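Local structure of probable polysaccharide deacetylase PDAA (Bacillus subtilis, 1W1A) at residues 92-97 and 120-125; 115-120 and 138-143; 154-159 and 176-181. The protein removes the acetyl group from N-acetylmuramic acid residues of peptidoglycan, a step in forming the muramic delta-lactam of the spore cortex, and is required for germination. All blocks are in the same frame, centred on the assembly; numbering follows the deposited sequence.

Contact 1: 92-97 and 120-125; sequences FVTGHF and FHHPDL. With CD (cadmium ion), chain C; NDG (2-acetamido-2-deoxy-alpha-D-glucopyranose), chain E.
The metal-site loop of the NodB deacetylase fold, which carries His122, meets the turn from strand 90-93 into helix 95-100 at Gly95 and Phe120. It illustrates how a loop bearing a metal ligand can pack against the first turn of a helix. Phe120 meets Gly95 in two ways. Its carbonyl O accepts a weak hydrogen bond from Gly95 N, 2.8 Å long but bent to 129° at the hydrogen, while its ring turns one face to Gly95 CA. That carbon stands 3.6 Å from the centroid of the Phe120 ring and 13° off its normal, a CH-pi contact nearly over the centre. The ring is brought there by a first torsion of -164°, which sets CG opposite the backbone N and beside the carbonyl carbon. Thr94 is the N-cap of the helix: its OG1 takes a weak bond from Phe97 N. The methyl carbon Thr94 CG2 lies 3.8 Å from atom CD2 of His122. His122, a divalent-metal ligand, has its ring edge-to-face with that of His118, the other histidine of the divalent-metal site. The bound sugar NDG occupies this site in the crystal. The neighbouring His121 turns the other way and binds a cadmium ion through NE2 at 2.6 Å, with ND1 held by Glu136. At the active-site end, NDG O1 and His122 NE2 share a hydrogen bond of 2.9 Å, the oxygen near the plane of the ring.

Contact 2: 115-120 and 138-143; sequences IGNHSF and DSVNEE. With NDG (2-acetamido-2-deoxy-alpha-D-glucopyranose), chain E.
Phe120 and Val140, with Asn117 next, bury the most surface where the end of strand 114-117 and the loop after it rest on helix 130-148. Val140 works as a wedge. Its CG2 branch presses on the loop backbone, 3.3 Å from Phe120 N, and also meets Phe120 CB, while its CB sits 3.6 Å from Asn117 OD1. The Phe120 ring reaches along the helix surface: Glu143 CG comes to its edge, near the ring plane, 3.9 Å from CE2, and Ser139 OG approaches CB, that hydroxyl being bonded to Asp135 O within the helix. Asn117 divides its amide between two tasks. OD1 accepts from Ser119 N at 3.0 Å, in the carbonyl plane, closing an Asx turn; ND2 donates to Leu137 O and makes a weak bond to a water, which accepts from it and donates to Asn141 OD1. The amide planes of Asn117 and Asn141 stand 81° apart. From the middle of this turn, His118 NE2 accepts from NDG N2 at 3.1 Å in an almost straight bond of 172°. The chemistry implies a division of labour: apolar contacts seat the loop on the helix, while OD1 of Asn117 closes the turn that contains the metal ligand His118 and so probably helps to set its course.

Contact 3: 154-159 and 176-181; sequences LYLRPP and YQTVFW. With NDG (2-acetamido-2-deoxy-alpha-D-glucopyranose), chain E.
Leu154 and Tyr176 open a short parallel strand pair, 155-156 beside 177-178, within the NodB deacetylase fold; helix 165-173 lies in the connection between the strands. As an example of bumps fitting hollows, the leucine comes over one face of the Tyr176 ring. Its CD2 lies 3.7 Å from the ring centroid, while Leu154 CB lies nearest CD2 of Tyr176 and Leu154 CG nearest CE2 and CZ. Leu156 CB adds a second, oblique contact at Tyr176 CD2, so the ring is nested against two leucines of the partner segment. The backbone ladder follows, with Gln177 N bonded to Leu154 O, Leu156 N to Gln177 O at 2.7 Å, and Val179 N to Leu156 O. On the sheet face shared by Tyr155 and Gln177, the tyrosine ring lies against the bent glutamine chain, CD1 being 3.7 Å from Gln177 CB, and its CD1 also touches Val179 CG2. Leu156 and Thr178 lie side by side on the other face. Farther along, Pro158 CD rests against Thr178 CG2 and Phe180 CE1, which lie on one side of it, 4.0 Å from each.

Where the pairing ends, Arg157 crosses to the other segment. Its chain runs extended until a bend at chi3 (-84°) turns the guanidinium onto the carbonyls: NE donates to Val179 O at 3.0 Å, and NH2 to Phe180 O, lying above that carbonyl's plane. Trp181 CB covers one face of the guanidinium, whose plane stands 78° from the indole. NH1 forms a salt bridge with Asp67, probably the catalytic proton acceptor, as in related enzymes, and NH2 also bonds Thr65, an arrangement that probably helps position Asp67. Close by, NDG O4 approaches the indole obliquely, 3.8 Å from Trp181 CH2.

All three contacts border the same sugar site, yet they differ in depth. Contact 3 is buried nearer the centre of the protein, whereas contacts 1 and 2 are only partly buried and lie farther out. Contacts 1 and 2 share Phe120 and reach adjacent strands of one sheet, 90-93 and 114-117 respectively, with Val93 O 2.9 Å from His118 N joining them. Contact 3 ties in through Tyr155 O to Asn117 N and Arg157 O to His118 ND1, which probably helps to orient the metal ligand His118. The chemistry shifts accordingly: ring-face and apolar contacts seat the outer loop, while a backbone ladder and a buried guanidinium knit the interior.

Contact 1: 92-97 and 120-125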
loop_
_atom_site.group_PDB
_atom_site.type_symbol
_atom_site.label_atom_id
_atom_site.label_comp_id
_atom_site.label_asym_id
_atom_site.label_seq_id
_atom_site.Cartn_x
_atom_site.Cartn_y
_atom_site.Cartn_z
ATOM N N PHE A 92 1.833 4.528 1.712
ATOM C CA PHE A 92 2.489 4.071 2.929
ATOM C C PHE A 92 3.871 4.697 2.963
ATOM O O PHE A 92 4.755 4.303 2.207
ATOM C CB PHE A 92 2.577 2.551 2.926
ATOM C CG PHE A 92 1.258 1.876 3.172
ATOM C CD1 PHE A 92 0.831 1.601 4.469
ATOM C CD2 PHE A 92 0.426 1.534 2.106
ATOM C CE1 PHE A 92 -0.403 0.994 4.701
ATOM C CE2 PHE A 92 -0.812 0.927 2.330
ATOM C CZ PHE A 92 -1.227 0.657 3.627
ATOM N N VAL A 93 4.046 5.679 3.844
ATOM C CA VAL A 93 5.306 6.395 3.954
ATOM C C VAL A 93 6.199 6.004 5.118
ATOM O O VAL A 93 5.736 5.508 6.157
ATOM C CB VAL A 93 5.062 7.920 4.046
ATOM C CG1 VAL A 93 4.212 8.391 2.864
ATOM C CG2 VAL A 93 4.376 8.254 5.369
ATOM N N THR A 94 7.494 6.246 4.935
ATOM C CA THR A 94 8.489 5.971 5.964
ATOM C C THR A 94 8.886 7.301 6.607
ATOM O O THR A 94 8.460 8.361 6.145
ATOM C CB THR A 94 9.737 5.305 5.367
ATOM O OG1 THR A 94 10.362 6.206 4.442
ATOM C CG2 THR A 94 9.351 4.012 4.638
ATOM N N GLY A 95 9.693 7.242 7.665
ATOM C CA GLY A 95 10.126 8.451 8.341
ATOM C C GLY A 95 10.951 9.349 7.442
ATOM O O GLY A 95 10.750 10.578 7.394
ATOM N N HIS A 96 11.897 8.748 6.728
ATOM C CA HIS A 96 12.733 9.530 5.823
ATOM C C HIS A 96 11.898 10.201 4.750
ATOM O O HIS A 96 12.116 11.365 4.443
ATOM C CB HIS A 96 13.799 8.674 5.138
ATOM C CG HIS A 96 14.497 9.388 4.017
ATOM N ND1 HIS A 96 14.005 9.413 2.727
ATOM C CD2 HIS A 96 15.597 10.181 4.012
ATOM C CE1 HIS A 96 14.769 10.190 1.979
ATOM N NE2 HIS A 96 15.741 10.670 2.733
ATOM N N PHE A 97 10.936 9.471 4.182
ATOM C CA PHE A 97 10.105 10.039 3.134
ATOM C C PHE A 97 9.368 11.292 3.611
ATOM O O PHE A 97 9.362 12.323 2.938
ATOM C CB PHE A 97 9.077 9.021 2.615
ATOM C CG PHE A 97 8.320 9.507 1.409
ATOM C CD1 PHE A 97 8.906 9.475 0.152
ATOM C CD2 PHE A 97 7.065 10.088 1.548
ATOM C CE1 PHE A 97 8.257 10.022 -0.958
ATOM C CE2 PHE A 97 6.398 10.645 0.440
ATOM C CZ PHE A 97 7.004 10.609 -0.815
ATOM N N PHE A 120 8.964 4.370 10.777
ATOM C CA PHE A 120 9.888 5.480 10.659
ATOM C C PHE A 120 11.232 5.175 10.017
ATOM O O PHE A 120 11.646 5.898 9.115
ATOM C CB PHE A 120 10.105 6.151 12.020
ATOM C CG PHE A 120 10.726 7.520 11.917
ATOM C CD1 PHE A 120 12.093 7.664 11.767
ATOM C CD2 PHE A 120 9.922 8.662 11.904
ATOM C CE1 PHE A 120 12.665 8.929 11.601
ATOM C CE2 PHE A 120 10.478 9.932 11.739
ATOM C CZ PHE A 120 11.859 10.063 11.585
ATOM N N HIS A 121 11.906 4.117 10.471
ATOM C CA HIS A 121 13.218 3.753 9.929
ATOM C C HIS A 121 13.154 2.576 8.964
ATOM O O HIS A 121 14.181 2.110 8.486
ATOM C CB HIS A 121 14.200 3.395 11.054
ATOM C CG HIS A 121 14.471 4.518 12.004
ATOM N ND1 HIS A 121 13.814 4.651 13.209
ATOM C CD2 HIS A 121 15.296 5.588 11.906
ATOM C CE1 HIS A 121 14.222 5.754 13.811
ATOM N NE2 HIS A 121 15.121 6.340 13.040
ATOM N N HIS A 122 11.948 2.094 8.691
ATOM C CA HIS A 122 11.759 0.962 7.794
ATOM C C HIS A 122 12.539 -0.280 8.238
ATOM O O HIS A 122 13.144 -0.981 7.420
ATOM C CB HIS A 122 12.148 1.353 6.362
ATOM C CG HIS A 122 11.606 0.424 5.320
ATOM N ND1 HIS A 122 12.351 -0.594 4.767
ATOM C CD2 HIS A 122 10.371 0.327 4.771
ATOM C CE1 HIS A 122 11.599 -1.280 3.923
ATOM N NE2 HIS A 122 10.393 -0.742 3.908
ATOM N N PRO A 123 12.515 -0.586 9.542
ATOM C CA PRO A 123 13.237 -1.756 10.051
ATOM C C PRO A 123 12.437 -3.060 9.932
ATOM O O PRO A 123 11.300 -3.076 9.448
ATOM C CB PRO A 123 13.455 -1.391 11.507
ATOM C CG PRO A 123 12.111 -0.786 11.848
ATOM C CD PRO A 123 11.844 0.127 10.644
ATOM N N ASP A 124 13.051 -4.152 10.377
ATOM C CA ASP A 124 12.395 -5.450 10.396
ATOM C C ASP A 124 11.712 -5.464 11.763
ATOM O O ASP A 124 12.337 -5.762 12.781
ATOM C CB ASP A 124 13.420 -6.579 10.326
ATOM C CG ASP A 124 12.779 -7.952 10.413
ATOM O OD1 ASP A 124 11.885 -8.153 11.259
ATOM O OD2 ASP A 124 13.173 -8.843 9.641
ATOM N N LEU A 125 10.429 -5.125 11.781
ATOM C CA LEU A 125 9.667 -5.068 13.016
ATOM C C LEU A 125 9.745 -6.323 13.875
ATOM O O LEU A 125 9.614 -6.231 15.098
ATOM C CB LEU A 125 8.197 -4.745 12.714
ATOM C CG LEU A 125 7.860 -3.427 11.993
ATOM C CD1 LEU A 125 6.348 -3.360 11.771
ATOM C CD2 LEU A 125 8.345 -2.214 12.808
HETATM CD CD CD C . 16.374 8.506 13.859
HETATM C C1 NDG E . 10.072 -2.649 1.007
HETATM C C2 NDG E . 9.239 -1.879 -0.019
HETATM C C3 NDG E . 7.916 -2.617 -0.163
HETATM C C4 NDG E . 8.188 -4.059 -0.655
HETATM C C5 NDG E . 9.241 -4.781 0.224
HETATM C C6 NDG E . 9.743 -6.045 -0.456
HETATM C C7 NDG E . 9.623 0.485 -0.272
HETATM C C8 NDG E . 9.754 1.822 0.439
HETATM O O5 NDG E . 10.404 -3.943 0.467
HETATM O O3 NDG E . 7.070 -1.923 -1.067
HETATM O O4 NDG E . 6.982 -4.815 -0.630
HETATM O O6 NDG E . 10.072 -5.796 -1.821
HETATM O O7 NDG E . 10.060 0.359 -1.417
HETATM N N2 NDG E . 9.031 -0.504 0.395
HETATM O O1 NDG E . 9.319 -2.843 2.161
#

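Contact 2: 115-120 and 138-143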
loop_
_atom_site.group_PDB
_atom_site.type_symbol
_atom_site.label_atom_id
_atom_site.label_comp_id
_atom_site.label_asym_id
_atom_site.label_seq_id
_atom_site.Cartn_x
_atom_site.Cartn_y
_atom_site.Cartn_z
ATOM N N ILE A 115 -2.760 8.481 4.001
ATOM C CA ILE A 115 -1.365 8.267 4.338
ATOM C C ILE A 115 -1.222 7.102 5.319
ATOM O O ILE A 115 -1.615 7.212 6.494
ATOM C CB ILE A 115 -0.744 9.547 4.948
ATOM C CG1 ILE A 115 -0.739 10.662 3.897
ATOM C CG2 ILE A 115 0.682 9.260 5.440
ATOM C CD1 ILE A 115 -0.334 12.005 4.456
ATOM N N GLY A 116 -0.666 5.993 4.818
ATOM C CA GLY A 116 -0.467 4.794 5.618
ATOM C C GLY A 116 0.871 4.828 6.332
ATOM O O GLY A 116 1.674 5.729 6.107
ATOM N N ASN A 117 1.119 3.841 7.189
ATOM C CA ASN A 117 2.362 3.781 7.947
ATOM C C ASN A 117 3.306 2.690 7.421
ATOM O O ASN A 117 2.925 1.519 7.306
ATOM C CB ASN A 117 2.042 3.501 9.424
ATOM C CG ASN A 117 3.048 4.133 10.385
ATOM O OD1 ASN A 117 4.264 4.069 10.185
ATOM N ND2 ASN A 117 2.534 4.738 11.442
ATOM N N HIS A 118 4.536 3.079 7.110
ATOM C CA HIS A 118 5.529 2.129 6.629
ATOM C C HIS A 118 6.728 2.168 7.589
ATOM O O HIS A 118 7.856 1.813 7.224
ATOM C CB HIS A 118 5.942 2.491 5.197
ATOM C CG HIS A 118 6.462 1.332 4.406
ATOM N ND1 HIS A 118 6.088 0.030 4.663
ATOM C CD2 HIS A 118 7.294 1.281 3.337
ATOM C CE1 HIS A 118 6.668 -0.775 3.789
ATOM N NE2 HIS A 118 7.404 -0.040 2.973
ATOM N N SER A 119 6.443 2.598 8.823
ATOM C CA SER A 119 7.407 2.722 9.921
ATOM C C SER A 119 8.395 3.853 9.692
ATOM O O SER A 119 8.657 4.239 8.552
ATOM C CB SER A 119 8.177 1.421 10.142
ATOM O OG SER A 119 9.293 1.343 9.281
ATOM N N PHE A 120 8.964 4.370 10.777
ATOM C CA PHE A 120 9.888 5.480 10.659
ATOM C C PHE A 120 11.232 5.175 10.017
ATOM O O PHE A 120 11.646 5.898 9.115
ATOM C CB PHE A 120 10.105 6.151 12.020
ATOM C CG PHE A 120 10.726 7.520 11.917
ATOM C CD1 PHE A 120 12.093 7.664 11.767
ATOM C CD2 PHE A 120 9.922 8.662 11.904
ATOM C CE1 PHE A 120 12.665 8.929 11.601
ATOM C CE2 PHE A 120 10.478 9.932 11.739
ATOM C CZ PHE A 120 11.859 10.063 11.585
ATOM N N ASP A 138 4.363 5.488 15.773
ATOM C CA ASP A 138 3.860 6.791 16.177
ATOM C C ASP A 138 4.691 7.971 15.707
ATOM O O ASP A 138 4.146 9.061 15.508
ATOM C CB ASP A 138 3.697 6.889 17.696
ATOM C CG ASP A 138 3.198 8.279 18.141
ATOM O OD1 ASP A 138 4.012 9.118 18.589
ATOM O OD2 ASP A 138 1.983 8.542 18.019
ATOM N N SER A 139 5.998 7.771 15.527
ATOM C CA SER A 139 6.840 8.881 15.104
ATOM C C SER A 139 6.524 9.275 13.674
ATOM O O SER A 139 6.727 10.421 13.282
ATOM C CB SER A 139 8.325 8.545 15.280
ATOM O OG SER A 139 8.612 7.234 14.841
ATOM N N VAL A 140 6.016 8.335 12.884
ATOM C CA VAL A 140 5.659 8.683 11.518
ATOM C C VAL A 140 4.413 9.561 11.601
ATOM O O VAL A 140 4.354 10.605 10.951
ATOM C CB VAL A 140 5.390 7.431 10.635
ATOM C CG1 VAL A 140 4.742 7.855 9.320
ATOM C CG2 VAL A 140 6.713 6.697 10.338
ATOM N N ASN A 141 3.440 9.156 12.425
ATOM C CA ASN A 141 2.198 9.917 12.587
ATOM C C ASN A 141 2.482 11.315 13.116
ATOM O O ASN A 141 1.875 12.289 12.675
ATOM C CB ASN A 141 1.232 9.215 13.546
ATOM C CG ASN A 141 0.726 7.896 13.006
ATOM O OD1 ASN A 141 0.412 7.779 11.818
ATOM N ND2 ASN A 141 0.627 6.895 13.879
ATOM N N GLU A 142 3.412 11.394 14.062
ATOM C CA GLU A 142 3.833 12.656 14.673
ATOM C C GLU A 142 4.278 13.657 13.602
ATOM O O GLU A 142 3.826 14.796 13.583
ATOM C CB GLU A 142 4.989 12.373 15.639
ATOM C CG GLU A 142 5.607 13.588 16.304
ATOM C CD GLU A 142 4.748 14.180 17.401
ATOM O OE1 GLU A 142 3.872 13.480 17.936
ATOM O OE2 GLU A 142 4.969 15.353 17.743
ATOM N N GLU A 143 5.169 13.222 12.717
ATOM C CA GLU A 143 5.678 14.063 11.630
ATOM C C GLU A 143 4.595 14.422 10.608
ATOM O O GLU A 143 4.517 15.558 10.142
ATOM C CB GLU A 143 6.821 13.348 10.912
ATOM C CG GLU A 143 7.976 12.945 11.817
ATOM C CD GLU A 143 8.722 14.144 12.388
ATOM O OE1 GLU A 143 9.727 13.933 13.102
ATOM O OE2 GLU A 143 8.306 15.294 12.123
HETATM C C1 NDG E . 10.072 -2.649 1.007
HETATM C C2 NDG E . 9.239 -1.879 -0.019
HETATM C C3 NDG E . 7.916 -2.617 -0.163
HETATM C C4 NDG E . 8.188 -4.059 -0.655
HETATM C C5 NDG E . 9.241 -4.781 0.224
HETATM C C6 NDG E . 9.743 -6.045 -0.456
HETATM C C7 NDG E . 9.623 0.485 -0.272
HETATM C C8 NDG E . 9.754 1.822 0.439
HETATM O O5 NDG E . 10.404 -3.943 0.467
HETATM O O3 NDG E . 7.070 -1.923 -1.067
HETATM O O4 NDG E . 6.982 -4.815 -0.630
HETATM O O6 NDG E . 10.072 -5.796 -1.821
HETATM O O7 NDG E . 10.060 0.359 -1.417
HETATM N N2 NDG E . 9.031 -0.504 0.395
HETATM O O1 NDG E . 9.319 -2.843 2.161
HETATM O O HOH W 1 -0.605 5.558 10.485
#

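Contact 3: 154-159 and 176-181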
loop_
_atom_site.group_PDB
_atom_site.type_symbol
_atom_site.label_atom_id
_atom_site.label_comp_id
_atom_site.label_asym_id
_atom_site.label_seq_id
_atom_site.Cartn_x
_atom_site.Cartn_y
_atom_site.Cartn_z
ATOM N N LEU A 154 -5.572 4.456 11.069
ATOM C CA LEU A 154 -4.307 3.752 11.179
ATOM C C LEU A 154 -4.167 2.502 10.323
ATOM O O LEU A 154 -4.764 1.463 10.600
ATOM C CB LEU A 154 -4.040 3.396 12.638
ATOM C CG LEU A 154 -3.426 4.514 13.490
ATOM C CD1 LEU A 154 -4.278 5.782 13.422
ATOM C CD2 LEU A 154 -3.303 4.034 14.922
ATOM N N TYR A 155 -3.352 2.625 9.284
ATOM C CA TYR A 155 -3.069 1.543 8.357
ATOM C C TYR A 155 -1.568 1.282 8.375
ATOM O O TYR A 155 -0.752 2.207 8.374
ATOM C CB TYR A 155 -3.523 1.928 6.950
ATOM C CG TYR A 155 -5.020 2.117 6.832
ATOM C CD1 TYR A 155 -5.891 1.061 7.097
ATOM C CD2 TYR A 155 -5.568 3.352 6.481
ATOM C CE1 TYR A 155 -7.257 1.226 7.023
ATOM C CE2 TYR A 155 -6.946 3.531 6.398
ATOM C CZ TYR A 155 -7.787 2.459 6.673
ATOM O OH TYR A 155 -9.160 2.598 6.583
ATOM N N LEU A 156 -1.199 0.016 8.392
ATOM C CA LEU A 156 0.200 -0.320 8.426
ATOM C C LEU A 156 0.584 -1.363 7.410
ATOM O O LEU A 156 -0.131 -2.335 7.194
ATOM C CB LEU A 156 0.587 -0.833 9.817
ATOM C CG LEU A 156 1.924 -1.594 9.893
ATOM C CD1 LEU A 156 3.088 -0.627 9.812
ATOM C CD2 LEU A 156 1.983 -2.390 11.184
ATOM N N ARG A 157 1.720 -1.130 6.771
ATOM C CA ARG A 157 2.271 -2.090 5.842
ATOM C C ARG A 157 3.681 -2.371 6.394
ATOM O O ARG A 157 4.551 -1.498 6.394
ATOM C CB ARG A 157 2.326 -1.556 4.405
ATOM C CG ARG A 157 2.656 -2.717 3.453
ATOM C CD ARG A 157 2.407 -2.427 2.007
ATOM N NE ARG A 157 1.024 -2.633 1.582
ATOM C CZ ARG A 157 0.486 -1.935 0.588
ATOM N NH1 ARG A 157 1.235 -1.022 -0.024
ATOM N NH2 ARG A 157 -0.769 -2.137 0.208
ATOM N N PRO A 158 3.900 -3.589 6.909
ATOM C CA PRO A 158 5.185 -4.007 7.481
ATOM C C PRO A 158 6.387 -3.739 6.584
ATOM O O PRO A 158 6.418 -4.154 5.417
ATOM C CB PRO A 158 4.986 -5.500 7.743
ATOM C CG PRO A 158 3.520 -5.601 8.016
ATOM C CD PRO A 158 2.925 -4.696 6.950
ATOM N N PRO A 159 7.398 -3.033 7.121
ATOM C CA PRO A 159 8.594 -2.730 6.339
ATOM C C PRO A 159 9.219 -4.013 5.820
ATOM O O PRO A 159 9.357 -4.985 6.564
ATOM C CB PRO A 159 9.491 -2.023 7.343
ATOM C CG PRO A 159 8.528 -1.346 8.234
ATOM C CD PRO A 159 7.470 -2.400 8.447
ATOM N N TYR A 176 -3.576 -0.475 14.791
ATOM C CA TYR A 176 -3.311 -0.466 13.360
ATOM C C TYR A 176 -3.928 -1.601 12.579
ATOM O O TYR A 176 -3.986 -2.743 13.035
ATOM C CB TYR A 176 -1.816 -0.473 13.074
ATOM C CG TYR A 176 -1.119 0.834 13.326
ATOM C CD1 TYR A 176 -0.663 1.163 14.603
ATOM C CD2 TYR A 176 -0.910 1.751 12.291
ATOM C CE1 TYR A 176 -0.012 2.373 14.852
ATOM C CE2 TYR A 176 -0.257 2.974 12.531
ATOM C CZ TYR A 176 0.188 3.272 13.822
ATOM O OH TYR A 176 0.830 4.460 14.095
ATOM N N GLN A 177 -4.361 -1.260 11.375
ATOM C CA GLN A 177 -4.947 -2.201 10.446
ATOM C C GLN A 177 -3.824 -2.570 9.486
ATOM O O GLN A 177 -3.305 -1.705 8.776
ATOM C CB GLN A 177 -6.085 -1.522 9.683
ATOM C CG GLN A 177 -6.679 -2.356 8.565
ATOM C CD GLN A 177 -7.228 -3.671 9.062
ATOM O OE1 GLN A 177 -8.201 -3.703 9.801
ATOM N NE2 GLN A 177 -6.597 -4.764 8.663
ATOM N N THR A 178 -3.429 -3.840 9.467
ATOM C CA THR A 178 -2.359 -4.246 8.571
ATOM C C THR A 178 -2.905 -4.560 7.194
ATOM O O THR A 178 -3.819 -5.376 7.030
ATOM C CB THR A 178 -1.577 -5.458 9.107
ATOM O OG1 THR A 178 -0.779 -5.039 10.217
ATOM C CG2 THR A 178 -0.647 -6.021 8.032
ATOM N N VAL A 179 -2.327 -3.889 6.208
ATOM C CA VAL A 179 -2.739 -4.030 4.830
ATOM C C VAL A 179 -1.617 -4.567 3.951
ATOM O O VAL A 179 -0.579 -3.925 3.810
ATOM C CB VAL A 179 -3.162 -2.658 4.244
ATOM C CG1 VAL A 179 -3.624 -2.831 2.806
ATOM C CG2 VAL A 179 -4.250 -2.015 5.108
ATOM N N PHE A 180 -1.834 -5.735 3.355
ATOM C CA PHE A 180 -0.860 -6.306 2.442
ATOM C C PHE A 180 -1.280 -5.932 1.018
ATOM O O PHE A 180 -1.788 -4.829 0.797
ATOM C CB PHE A 180 -0.779 -7.818 2.632
ATOM C CG PHE A 180 -0.152 -8.217 3.943
ATOM C CD1 PHE A 180 1.174 -7.917 4.205
ATOM C CD2 PHE A 180 -0.908 -8.816 4.940
ATOM C CE1 PHE A 180 1.742 -8.200 5.451
ATOM C CE2 PHE A 180 -0.349 -9.103 6.183
ATOM C CZ PHE A 180 0.973 -8.793 6.438
ATOM N N TRP A 181 -1.085 -6.824 0.055
ATOM C CA TRP A 181 -1.436 -6.505 -1.327
ATOM C C TRP A 181 -1.692 -7.761 -2.136
ATOM O O TRP A 181 -1.347 -8.858 -1.716
ATOM C CB TRP A 181 -0.315 -5.689 -1.977
ATOM C CG TRP A 181 0.996 -6.390 -2.002
ATOM C CD1 TRP A 181 1.522 -7.103 -3.028
ATOM C CD2 TRP A 181 1.943 -6.473 -0.925
ATOM N NE1 TRP A 181 2.742 -7.634 -2.667
ATOM C CE2 TRP A 181 3.023 -7.262 -1.380
ATOM C CE3 TRP A 181 1.983 -5.957 0.380
ATOM C CZ2 TRP A 181 4.135 -7.550 -0.573
ATOM C CZ3 TRP A 181 3.088 -6.242 1.183
ATOM C CH2 TRP A 181 4.151 -7.035 0.700
HETATM C C1 NDG E . 10.072 -2.649 1.007
HETATM C C2 NDG E . 9.239 -1.879 -0.019
HETATM C C3 NDG E . 7.916 -2.617 -0.163
HETATM C C4 NDG E . 8.188 -4.059 -0.655
HETATM C C5 NDG E . 9.241 -4.781 0.224
HETATM C C6 NDG E . 9.743 -6.045 -0.456
HETATM C C7 NDG E . 9.623 0.485 -0.272
HETATM C C8 NDG E . 9.754 1.822 0.439
HETATM O O5 NDG E . 10.404 -3.943 0.467
HETATM O O3 NDG E . 7.070 -1.923 -1.067
HETATM O O4 NDG E . 6.982 -4.815 -0.630
HETATM O O6 NDG E . 10.072 -5.796 -1.821
HETATM O O7 NDG E . 10.060 0.359 -1.417
HETATM N N2 NDG E . 9.031 -0.504 0.395
HETATM O O1 NDG E . 9.319 -2.843 2.161
#